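DyP-type peroxidase (Pleurotus ostreatus PC15, PDB 6FSK) is a heme b peroxidase of the dye-decolorizing (DyP) type from an oyster mushroom, and probably oxidises its substrates, Mn(II) among them, at the expense of peroxide. Local coordinates at residues D11-L16 with F216-E221; I354-Q359 with V383-S388. The protein carries 1 engineered substitution. All coordinates share one frame; numbering follows the deposited sequence.

Contact 1: D11-L16 with F216-E221; sequences DILGGL and FILAKE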
loop_
_atom_site.group_PDB
_atom_site.type_symbol
_atom_site.label_atom_id
_atom_site.label_comp_id
_atom_site.label_asym_id
_atom_site.label_seq_id
_atom_site.Cartn_x
_atom_site.Cartn_y
_atom_site.Cartn_z
ATOM N N ASP A 11 7.661 -11.874 -0.451
ATOM C CA ASP A 11 7.218 -10.504 -0.236
ATOM C C ASP A 11 5.986 -10.407 0.596
ATOM O O ASP A 11 5.746 -9.294 1.130
ATOM C CB ASP A 11 6.926 -9.785 -1.556
ATOM C CG ASP A 11 7.056 -8.238 -1.456
ATOM O OD1 ASP A 11 7.987 -7.774 -0.724
ATOM O OD2 ASP A 11 6.321 -7.559 -2.195
ATOM N N ILE A 12 5.203 -11.481 0.746
ATOM C CA ILE A 12 3.913 -11.425 1.397
ATOM C C ILE A 12 4.179 -11.373 2.928
ATOM O O ILE A 12 3.749 -10.478 3.588
ATOM C CB ILE A 12 3.003 -12.619 1.010
ATOM C CG1 ILE A 12 2.794 -12.735 -0.484
ATOM C CG2 ILE A 12 1.713 -12.555 1.741
ATOM C CD1 ILE A 12 2.337 -14.067 -0.931
ATOM N N LEU A 13 4.797 -12.423 3.483
ATOM C CA LEU A 13 5.142 -12.520 4.907
ATOM C C LEU A 13 6.668 -12.417 4.960
ATOM O O LEU A 13 7.419 -13.279 4.474
ATOM C CB LEU A 13 4.659 -13.811 5.530
ATOM C CG LEU A 13 3.160 -14.046 5.573
ATOM C CD1 LEU A 13 2.816 -15.382 6.265
ATOM C CD2 LEU A 13 2.405 -12.937 6.275
ATOM N N GLY A 14 7.105 -11.322 5.524
ATOM C CA GLY A 14 8.491 -10.937 5.568
ATOM C C GLY A 14 8.724 -9.661 4.841
ATOM O O GLY A 14 8.997 -8.593 5.430
ATOM N N GLY A 15 8.583 -9.756 3.537
ATOM C CA GLY A 15 8.866 -8.607 2.693
ATOM C C GLY A 15 10.261 -8.705 2.078
ATOM O O GLY A 15 11.296 -8.953 2.805
ATOM N N LEU A 16 10.377 -8.478 0.767
ATOM C CA LEU A 16 11.718 -8.439 0.154
ATOM C C LEU A 16 12.492 -7.242 0.621
ATOM O O LEU A 16 11.986 -6.102 0.503
ATOM C CB LEU A 16 11.619 -8.405 -1.371
ATOM C CG LEU A 16 10.718 -9.474 -1.994
ATOM C CD1 LEU A 16 10.649 -9.285 -3.496
ATOM C CD2 LEU A 16 11.132 -10.881 -1.665
ATOM N N PHE A 216 -6.464 -13.821 6.722
ATOM C CA PHE A 216 -6.800 -12.444 6.266
ATOM C C PHE A 216 -5.723 -11.960 5.267
ATOM O O PHE A 216 -5.976 -10.945 4.612
ATOM C CB PHE A 216 -6.906 -11.522 7.466
ATOM C CG PHE A 216 -8.122 -11.820 8.286
ATOM C CD1 PHE A 216 -9.408 -11.657 7.777
ATOM C CD2 PHE A 216 -7.997 -12.364 9.562
ATOM C CE1 PHE A 216 -10.546 -12.007 8.524
ATOM C CE2 PHE A 216 -9.138 -12.690 10.250
ATOM C CZ PHE A 216 -10.407 -12.566 9.755
ATOM N N ILE A 217 -4.622 -12.690 5.156
ATOM C CA ILE A 217 -3.509 -12.329 4.230
ATOM C C ILE A 217 -3.332 -13.382 3.174
ATOM O O ILE A 217 -3.108 -13.029 1.997
ATOM C CB ILE A 217 -2.174 -12.103 4.979
ATOM C CG1 ILE A 217 -2.308 -11.026 6.091
ATOM C CG2 ILE A 217 -0.982 -11.791 4.017
ATOM C CD1 ILE A 217 -2.747 -9.624 5.611
ATOM N N LEU A 218 -3.402 -14.662 3.554
ATOM C CA LEU A 218 -3.189 -15.771 2.686
ATOM C C LEU A 218 -4.459 -16.476 2.428
ATOM O O LEU A 218 -5.146 -16.858 3.361
ATOM C CB LEU A 218 -2.209 -16.705 3.365
ATOM C CG LEU A 218 -0.796 -16.261 3.690
ATOM C CD1 LEU A 218 -0.079 -17.268 4.621
ATOM C CD2 LEU A 218 -0.010 -16.055 2.434
ATOM N N ALA A 219 -4.780 -16.767 1.155
ATOM C CA ALA A 219 -5.964 -17.530 0.844
ATOM C C ALA A 219 -5.925 -18.974 1.420
ATOM O O ALA A 219 -4.861 -19.593 1.478
ATOM C CB ALA A 219 -6.150 -17.617 -0.651
ATOM N N LYS A 220 -7.116 -19.354 1.874
ATOM C CA LYS A 220 -7.404 -20.691 2.421
ATOM C C LYS A 220 -6.576 -21.046 3.632
ATOM O O LYS A 220 -6.312 -22.215 3.887
ATOM C CB LYS A 220 -7.214 -21.759 1.351
ATOM C CG LYS A 220 -8.075 -21.528 0.125
ATOM C CD LYS A 220 -8.090 -22.677 -0.874
ATOM C CE LYS A 220 -8.547 -23.999 -0.270
ATOM N NZ LYS A 220 -9.967 -24.281 -0.471
ATOM N N GLU A 221 -6.132 -20.070 4.387
ATOM C CA GLU A 221 -5.560 -20.328 5.725
ATOM C C GLU A 221 -6.587 -19.903 6.717
ATOM O O GLU A 221 -7.612 -19.327 6.404
ATOM C CB GLU A 221 -4.241 -19.578 5.911
ATOM C CG GLU A 221 -3.077 -20.125 5.134
ATOM C CD GLU A 221 -2.515 -21.467 5.617
ATOM O OE1 GLU A 221 -3.025 -22.026 6.631
ATOM O OE2 GLU A 221 -1.558 -21.957 4.983
#
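With chi1 at -56° in both I12 and I217, CG2 of each isoleucine stands anti to the backbone N, and these two methyls make the closest approach of the contact, I12 CG2 lying 3.6 Å from I217 CG2. The two side chains run past each other in opposite directions. In L13 and L218, CG lies beside the backbone N and the extended second torsion carries the methyls outward; the leucines meet tip to tip, L13 CD1 to L218 CD1, at 3.8 Å. I12 CG2 also touches L218 CD2 at 4.0 Å, so one methyl packs against both I217 and L218. L13 CD2 adds a looser touch on I217 CG2 at 4.2 Å. The contact is wholly apolar and buried, and it joins two loops of the DyP fold: the one leading into strand 20-28 and the one between strands 211-212 and 238-247. L218 opens a type II beta turn that ends at E221. Within 11-16, D11 OD1 accepts L16 N at 2.9 Å through its anti lone pair, spanning the bend. V198 and I354 pack against both L13 and I217, and the heme lies about 10 Å from the I217 side chain.

Contact 2: I354-Q359 with V383-S388; sequences IRRGIQ and VCYSSS. With HEM (protoporphyrin IX containing Fe), chain C.
The heme-facing edge of the large antiparallel sheet is built where strand 354-360 pairs with strand 379-386. I354 and Y385 form a hydrogen-bonded pair, I354 N to Y385 O at 3.0 Å and Y385 N to I354 O at 2.9 Å; R355 and C384 are the adjoining non-hydrogen-bonded pair. R356 N reaches V383 O at 2.9 Å. On the R355-C384 face the arginine chain bends at chi3 (-63°), laying its guanidinium over the porphyrin with heme C3D 3.4 Å above the guanidinium plane. NH1 and NH2 of R355 grip O2A of one heme propionate, at 3.1 and 2.9 Å, from the guanidinium edge. D191 of the family's GXXDG motif forms a salt bridge with NH1. A leucine for R355 would probably cost D191 this salt bridge and O2A two donors. Beside the I354-Y385 pair, R356 CG meets the edge of the Y385 ring, in its plane and 3.7 Å from CE2, while I354 CG2 covers one face of the R356 guanidinium, whose NE and NH2 donate to D11 O and I12 O; Y385 OH pairs with D11 OD2. Strand 238-247 flanks strand 379-386 on its other side, T241 and C384 sharing a backbone hydrogen bond; strand 354-360 is outermost.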
loop_
_atom_site.group_PDB
_atom_site.type_symbol
_atom_site.label_atom_id
_atom_site.label_comp_id
_atom_site.label_asym_id
_atom_site.label_seq_id
_atom_site.Cartn_x
_atom_site.Cartn_y
_atom_site.Cartn_z
ATOM N N ILE A 354 -1.059 -5.588 4.298
ATOM C CA ILE A 354 0.349 -5.481 4.515
ATOM C C ILE A 354 0.894 -4.681 3.350
ATOM O O ILE A 354 0.781 -5.099 2.221
ATOM C CB ILE A 354 1.063 -6.854 4.605
ATOM C CG1 ILE A 354 0.639 -7.576 5.886
ATOM C CG2 ILE A 354 2.545 -6.673 4.530
ATOM C CD1 ILE A 354 1.144 -9.008 5.897
ATOM N N ARG A 355 1.576 -3.568 3.648
ATOM C CA ARG A 355 2.131 -2.684 2.583
ATOM C C ARG A 355 3.596 -2.904 2.357
ATOM O O ARG A 355 4.386 -3.123 3.306
ATOM C CB ARG A 355 1.924 -1.235 2.959
ATOM C CG ARG A 355 0.492 -0.837 2.976
ATOM C CD ARG A 355 0.239 0.496 3.683
ATOM N NE ARG A 355 0.606 0.427 5.107
ATOM C CZ ARG A 355 1.454 1.276 5.679
ATOM N NH1 ARG A 355 1.989 2.316 5.020
ATOM N NH2 ARG A 355 1.776 1.084 6.919
ATOM N N ARG A 356 4.010 -2.892 1.092
ATOM C CA ARG A 356 5.409 -3.094 0.715
ATOM C C ARG A 356 5.818 -1.936 -0.257
ATOM O O ARG A 356 6.483 -2.236 -1.255
ATOM C CB ARG A 356 5.659 -4.447 0.073
ATOM C CG ARG A 356 5.250 -5.617 0.881
ATOM C CD ARG A 356 6.142 -5.836 2.096
ATOM N NE ARG A 356 5.776 -7.029 2.808
ATOM C CZ ARG A 356 5.823 -7.221 4.129
ATOM N NH1 ARG A 356 6.201 -6.289 4.947
ATOM N NH2 ARG A 356 5.456 -8.417 4.626
ATOM N N GLY A 357 5.440 -0.708 0.038
ATOM C CA GLY A 357 5.769 0.444 -0.857
ATOM C C GLY A 357 7.225 0.719 -0.992
ATOM O O GLY A 357 8.068 0.383 -0.107
ATOM N N ILE A 358 7.558 1.290 -2.117
ATOM C CA ILE A 358 8.860 1.889 -2.263
ATOM C C ILE A 358 8.643 3.205 -3.040
ATOM O O ILE A 358 7.839 3.280 -3.965
ATOM C CB ILE A 358 9.881 0.947 -3.015
ATOM C CG1 ILE A 358 11.318 1.492 -2.973
ATOM C CG2 ILE A 358 9.472 0.602 -4.433
ATOM C CD1 ILE A 358 12.402 0.524 -3.443
ATOM N N GLN A 359 9.475 4.171 -2.729
ATOM C CA GLN A 359 9.419 5.430 -3.371
ATOM C C GLN A 359 9.969 5.355 -4.804
ATOM O O GLN A 359 10.685 4.425 -5.145
ATOM C CB GLN A 359 10.242 6.452 -2.604
ATOM C CG GLN A 359 9.991 6.612 -1.090
ATOM C CD GLN A 359 10.897 5.764 -0.228
ATOM O OE1 GLN A 359 11.191 4.638 -0.563
ATOM N NE2 GLN A 359 11.341 6.304 0.850
ATOM N N VAL A 383 2.248 -0.993 -3.060
ATOM C CA VAL A 383 1.922 -2.387 -3.153
ATOM C C VAL A 383 1.319 -2.853 -1.826
ATOM O O VAL A 383 1.874 -2.504 -0.770
ATOM C CB VAL A 383 3.149 -3.265 -3.477
ATOM C CG1 VAL A 383 2.872 -4.745 -3.232
ATOM C CG2 VAL A 383 3.551 -3.032 -4.911
ATOM N N CYS A 384 0.211 -3.532 -1.810
ATOM C CA CYS A 384 -0.309 -4.122 -0.538
ATOM C C CYS A 384 -0.851 -5.510 -0.830
ATOM O O CYS A 384 -1.302 -5.800 -1.952
ATOM C CB CYS A 384 -1.358 -3.230 0.142
ATOM S SG CYS A 384 -2.954 -3.178 -0.659
ATOM N N TYR A 385 -0.861 -6.314 0.196
ATOM C CA TYR A 385 -1.331 -7.665 0.211
ATOM C C TYR A 385 -2.431 -7.912 1.199
ATOM O O TYR A 385 -2.367 -7.400 2.356
ATOM C CB TYR A 385 -0.228 -8.653 0.572
ATOM C CG TYR A 385 0.936 -8.708 -0.375
ATOM C CD1 TYR A 385 0.894 -9.495 -1.517
ATOM C CD2 TYR A 385 2.079 -7.953 -0.172
ATOM C CE1 TYR A 385 1.967 -9.539 -2.428
ATOM C CE2 TYR A 385 3.124 -7.962 -1.072
ATOM C CZ TYR A 385 3.073 -8.798 -2.204
ATOM O OH TYR A 385 4.118 -8.834 -3.081
ATOM N N SER A 386 -3.363 -8.742 0.813
ATOM C CA SER A 386 -4.331 -9.344 1.730
ATOM C C SER A 386 -5.030 -10.486 0.992
ATOM O O SER A 386 -4.813 -10.690 -0.202
ATOM C CB SER A 386 -5.360 -8.418 2.329
ATOM O OG SER A 386 -6.461 -8.192 1.461
ATOM N N SER A 387 -5.863 -11.257 1.677
ATOM C CA SER A 387 -6.555 -12.323 1.044
ATOM C C SER A 387 -7.831 -11.878 0.399
ATOM O O SER A 387 -8.600 -12.702 -0.136
ATOM C CB SER A 387 -6.834 -13.461 2.029
ATOM O OG SER A 387 -7.737 -13.010 3.006
ATOM N N SER A 388 -8.117 -10.562 0.387
ATOM C CA SER A 388 -9.310 -10.063 -0.248
ATOM C C SER A 388 -9.098 -8.585 -0.573
ATOM O O SER A 388 -9.064 -7.733 0.297
ATOM C CB SER A 388 -10.516 -10.191 0.649
ATOM O OG SER A 388 -11.702 -9.627 0.108
HETATM C CHA HEM C . -0.083 4.518 6.684
HETATM C CHB HEM C . 1.584 7.641 3.412
HETATM C CHC HEM C . -1.186 5.535 0.085
HETATM C CHD HEM C . -3.105 2.593 3.424
HETATM C C1A HEM C . 0.643 5.564 6.112
HETATM C C2A HEM C . 1.594 6.396 6.781
HETATM C C3A HEM C . 2.098 7.235 5.865
HETATM C C4A HEM C . 1.396 6.973 4.646
HETATM C CMA HEM C . 3.078 8.332 6.104
HETATM C CAA HEM C . 1.919 6.330 8.265
HETATM C CBA HEM C . 3.092 5.458 8.694
HETATM C CGA HEM C . 2.816 3.986 8.541
HETATM O O1A HEM C . 2.088 3.402 9.347
HETATM O O2A HEM C . 3.374 3.382 7.590
HETATM C C1B HEM C . 0.979 7.369 2.182
HETATM C C2B HEM C . 1.253 7.990 0.967
HETATM C C3B HEM C . 0.516 7.404 -0.013
HETATM C C4B HEM C . -0.271 6.379 0.686
HETATM C CMB HEM C . 2.184 9.160 0.763
HETATM C CAB HEM C . 0.371 7.643 -1.466
HETATM C CBB HEM C . 1.284 8.256 -2.188
HETATM C C1C HEM C . -2.024 4.618 0.643
HETATM C C2C HEM C . -3.041 3.859 0.047
HETATM C C3C HEM C . -3.620 3.039 0.971
HETATM C C4C HEM C . -2.884 3.246 2.195
HETATM C CMC HEM C . -3.393 3.941 -1.414
HETATM C CAC HEM C . -4.777 2.105 0.915
HETATM C CBC HEM C . -5.807 2.240 0.056
HETATM C C1D HEM C . -2.363 2.858 4.578
HETATM C C2D HEM C . -2.533 2.000 5.791
HETATM C C3D HEM C . -1.628 2.537 6.696
HETATM C C4D HEM C . -1.035 3.690 6.039
HETATM C CMD HEM C . -3.405 0.824 5.980
HETATM C CAD HEM C . -1.394 2.118 8.143
HETATM C CBD HEM C . -2.357 2.744 9.102
HETATM C CGD HEM C . -2.179 2.205 10.500
HETATM O O1D HEM C . -2.072 3.102 11.372
HETATM O O2D HEM C . -2.044 1.014 10.690
HETATM N NA HEM C . 0.430 5.985 4.798
HETATM N NB HEM C . -0.005 6.451 2.022
HETATM N NC HEM C . -2.032 4.310 2.025
HETATM N ND HEM C . -1.531 3.874 4.810
HETATM FE FE HEM C . -0.837 5.206 3.449
#

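From the N terminus, residues 11-16 lie just ahead of strand 20-28, and contact 1 brings them to 216-221 across 199 intervening residues, joining the first family region to the second. Contact 2 comes later and closes a much shorter loop of 23 residues, which includes helix 366-371. The two follow in series, neither nested nor crossed, yet they touch in space with centres 10 Å apart. D11 OD2 probably bonds Y385 OH at 2.7 Å, and D11 O probably accepts R356 NE, so the N-terminal loop lies on the sheet face away from the heme-bound R355. At the other end, F216 and S387 share a backbone hydrogen bond, tying 216-221 to the residues just past strand 379-386.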